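Local coordinates for protein xyloglucan-specific endo-beta-1,4-glucanase BoGH5A (Bacteroides ovatus, PDB 3ZMR) that cleaves the beta-1,4-glucan backbone of xyloglucan internally, with retention of configuration, to release xyloglucan oligosaccharides, at residues V287-V292 / R302-Q307. Numbering follows the deposited sequence.
Sequences VFVNTV and RHLIVQ
Phe288, Val289 and Val292 of helix 275-293 pack on Leu304 and Val306 of strand 304-307, joining an outer helix to the strand that follows it in the (beta/alpha)8 barrel of this family 5 glycoside hydrolase. Over residues 287-292 and 304-307 the helix and strand run nearly antiparallel (162°), their axes coming within 9.6 Å, as expected where a barrel helix leads back into the next parallel strand. No hydrogen bond crosses here; the interface is buried and held by apolar contacts.

Phe288 sends its ring out toward the strand, CG lying anti to the backbone N (chi1 160°). The CD2-CE2 side of the ring faces the strand: CD2 meets CG1 of Val306 at 3.9 Å, the methyl sitting at the ring edge and in its plane. Next along, CE2 comes within 4.0 Å of Leu304 CB, an oblique approach, and also touches the carbonyl oxygen of Ile305. On the neighbouring barrel strand Phe257 adds a further contact to this ring. Cutting Phe288 back to an alanine removes the ring and is likely to leave a gap between helix and strand, with Leu304 CB and Val306 CG1 losing the ring atoms they rest against.

Of the strand residues, Leu304 is the one most buried by the helix. Its CG stands anti to the carbonyl carbon (chi1 -54°), which turns both methyls toward the helix, CD1 approaching CB and CG1 of Val292 as well as CG2 of Val289. Val289 and Val306 meet at about a right angle, with CG2 of the former 4.0 Å from CG1 of the latter, so that this one Val306 methyl touches both Phe288 and Val289. Val292 and Leu304 instead point at each other tip to tip, CG1 of Val292 lying 3.8 Å from CD2 of Leu304.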
loop_
_atom_site.group_PDB
_atom_site.type_symbol
_atom_site.label_atom_id
_atom_site.label_comp_id
_atom_site.label_asym_id
_atom_site.label_seq_id
_atom_site.Cartn_x
_atom_site.Cartn_y
_atom_site.Cartn_z
ATOM N N VAL A 287 8.868 -0.027 -7.279
ATOM C CA VAL A 287 9.612 1.204 -7.491
ATOM C C VAL A 287 9.816 1.944 -6.161
ATOM O O VAL A 287 10.906 2.417 -5.837
ATOM C CB VAL A 287 8.947 2.135 -8.520
ATOM C CG1 VAL A 287 9.657 3.484 -8.580
ATOM C CG2 VAL A 287 8.960 1.482 -9.901
ATOM N N PHE A 288 8.733 2.095 -5.406
ATOM C CA PHE A 288 8.792 2.779 -4.133
ATOM C C PHE A 288 9.788 2.087 -3.179
ATOM O O PHE A 288 10.632 2.728 -2.596
ATOM C CB PHE A 288 7.380 2.822 -3.548
ATOM C CG PHE A 288 7.321 3.061 -2.051
ATOM C CD1 PHE A 288 7.742 4.251 -1.458
ATOM C CD2 PHE A 288 6.833 2.054 -1.221
ATOM C CE1 PHE A 288 7.673 4.426 -0.075
ATOM C CE2 PHE A 288 6.740 2.238 0.143
ATOM C CZ PHE A 288 7.147 3.418 0.715
ATOM N N VAL A 289 9.678 0.780 -3.026
ATOM C CA VAL A 289 10.586 0.056 -2.127
ATOM C C VAL A 289 12.059 0.231 -2.586
ATOM O O VAL A 289 12.937 0.549 -1.780
ATOM C CB VAL A 289 10.197 -1.435 -2.004
ATOM C CG1 VAL A 289 11.259 -2.244 -1.267
ATOM C CG2 VAL A 289 8.864 -1.544 -1.290
ATOM N N ASN A 290 12.293 0.022 -3.874
ATOM C CA ASN A 290 13.630 0.169 -4.457
ATOM C C ASN A 290 14.238 1.528 -4.114
ATOM O O ASN A 290 15.378 1.626 -3.722
ATOM C CB ASN A 290 13.588 0.059 -5.983
ATOM C CG ASN A 290 13.292 -1.326 -6.482
ATOM O OD1 ASN A 290 13.300 -2.316 -5.727
ATOM N ND2 ASN A 290 13.038 -1.404 -7.799
ATOM N N THR A 291 13.437 2.576 -4.317
ATOM C CA THR A 291 13.879 3.951 -4.151
ATOM C C THR A 291 14.262 4.252 -2.693
ATOM O O THR A 291 15.309 4.807 -2.424
ATOM C CB THR A 291 12.768 4.930 -4.638
ATOM O OG1 THR A 291 12.444 4.668 -6.018
ATOM C CG2 THR A 291 13.166 6.401 -4.445
ATOM N N VAL A 292 13.395 3.845 -1.754
ATOM C CA VAL A 292 13.679 4.097 -0.343
ATOM C C VAL A 292 14.939 3.339 0.084
ATOM O O VAL A 292 15.841 3.903 0.707
ATOM C CB VAL A 292 12.475 3.722 0.545
ATOM C CG1 VAL A 292 12.823 3.835 2.030
ATOM C CG2 VAL A 292 11.273 4.603 0.190
ATOM N N ARG A 302 13.668 0.869 7.565
ATOM C CA ARG A 302 12.384 1.487 7.871
ATOM C C ARG A 302 11.251 0.575 7.468
ATOM O O ARG A 302 11.317 -0.121 6.451
ATOM C CB ARG A 302 12.294 2.821 7.149
ATOM C CG ARG A 302 11.091 3.657 7.512
ATOM C CD ARG A 302 11.077 5.106 6.950
ATOM N NE ARG A 302 12.345 5.782 7.182
ATOM C CZ ARG A 302 12.807 6.171 8.374
ATOM N NH1 ARG A 302 12.080 6.070 9.503
ATOM N NH2 ARG A 302 14.046 6.646 8.468
ATOM N N HIS A 303 10.175 0.618 8.222
ATOM C CA HIS A 303 8.982 -0.141 7.849
ATOM C C HIS A 303 8.245 0.619 6.779
ATOM O O HIS A 303 7.962 1.814 6.908
ATOM C CB HIS A 303 8.084 -0.339 9.063
ATOM C CG HIS A 303 8.742 -1.135 10.160
ATOM N ND1 HIS A 303 8.468 -2.471 10.406
ATOM C CD2 HIS A 303 9.672 -0.765 11.072
ATOM C CE1 HIS A 303 9.191 -2.872 11.436
ATOM N NE2 HIS A 303 9.942 -1.861 11.840
ATOM N N LEU A 304 8.001 -0.078 5.678
ATOM C CA LEU A 304 7.361 0.489 4.484
ATOM C C LEU A 304 5.982 -0.129 4.282
ATOM O O LEU A 304 5.757 -1.295 4.585
ATOM C CB LEU A 304 8.235 0.283 3.243
ATOM C CG LEU A 304 9.685 0.784 3.324
ATOM C CD1 LEU A 304 10.392 0.540 2.008
ATOM C CD2 LEU A 304 9.785 2.240 3.731
ATOM N N ILE A 305 5.092 0.654 3.676
ATOM C CA ILE A 305 3.708 0.274 3.514
ATOM C C ILE A 305 3.360 0.371 2.027
ATOM O O ILE A 305 3.508 1.445 1.415
ATOM C CB ILE A 305 2.768 1.185 4.304
ATOM C CG1 ILE A 305 3.126 1.240 5.774
ATOM C CG2 ILE A 305 1.318 0.758 4.107
ATOM C CD1 ILE A 305 2.560 2.444 6.482
ATOM N N VAL A 306 2.937 -0.749 1.436
ATOM C CA VAL A 306 2.585 -0.834 0.043
ATOM C C VAL A 306 1.108 -1.171 -0.097
ATOM O O VAL A 306 0.497 -1.740 0.815
ATOM C CB VAL A 306 3.499 -1.845 -0.713
ATOM C CG1 VAL A 306 4.938 -1.327 -0.744
ATOM C CG2 VAL A 306 3.385 -3.260 -0.150
ATOM N N GLN A 307 0.507 -0.762 -1.224
ATOM C CA GLN A 307 -0.942 -0.760 -1.345
ATOM C C GLN A 307 -1.487 -1.816 -2.287
ATOM O O GLN A 307 -0.883 -2.134 -3.329
ATOM C CB GLN A 307 -1.403 0.598 -1.869
ATOM C CG GLN A 307 -1.200 1.750 -0.900
ATOM C CD GLN A 307 0.253 2.006 -0.592
ATOM O OE1 GLN A 307 1.104 2.135 -1.503
ATOM N NE2 GLN A 307 0.566 2.101 0.690
#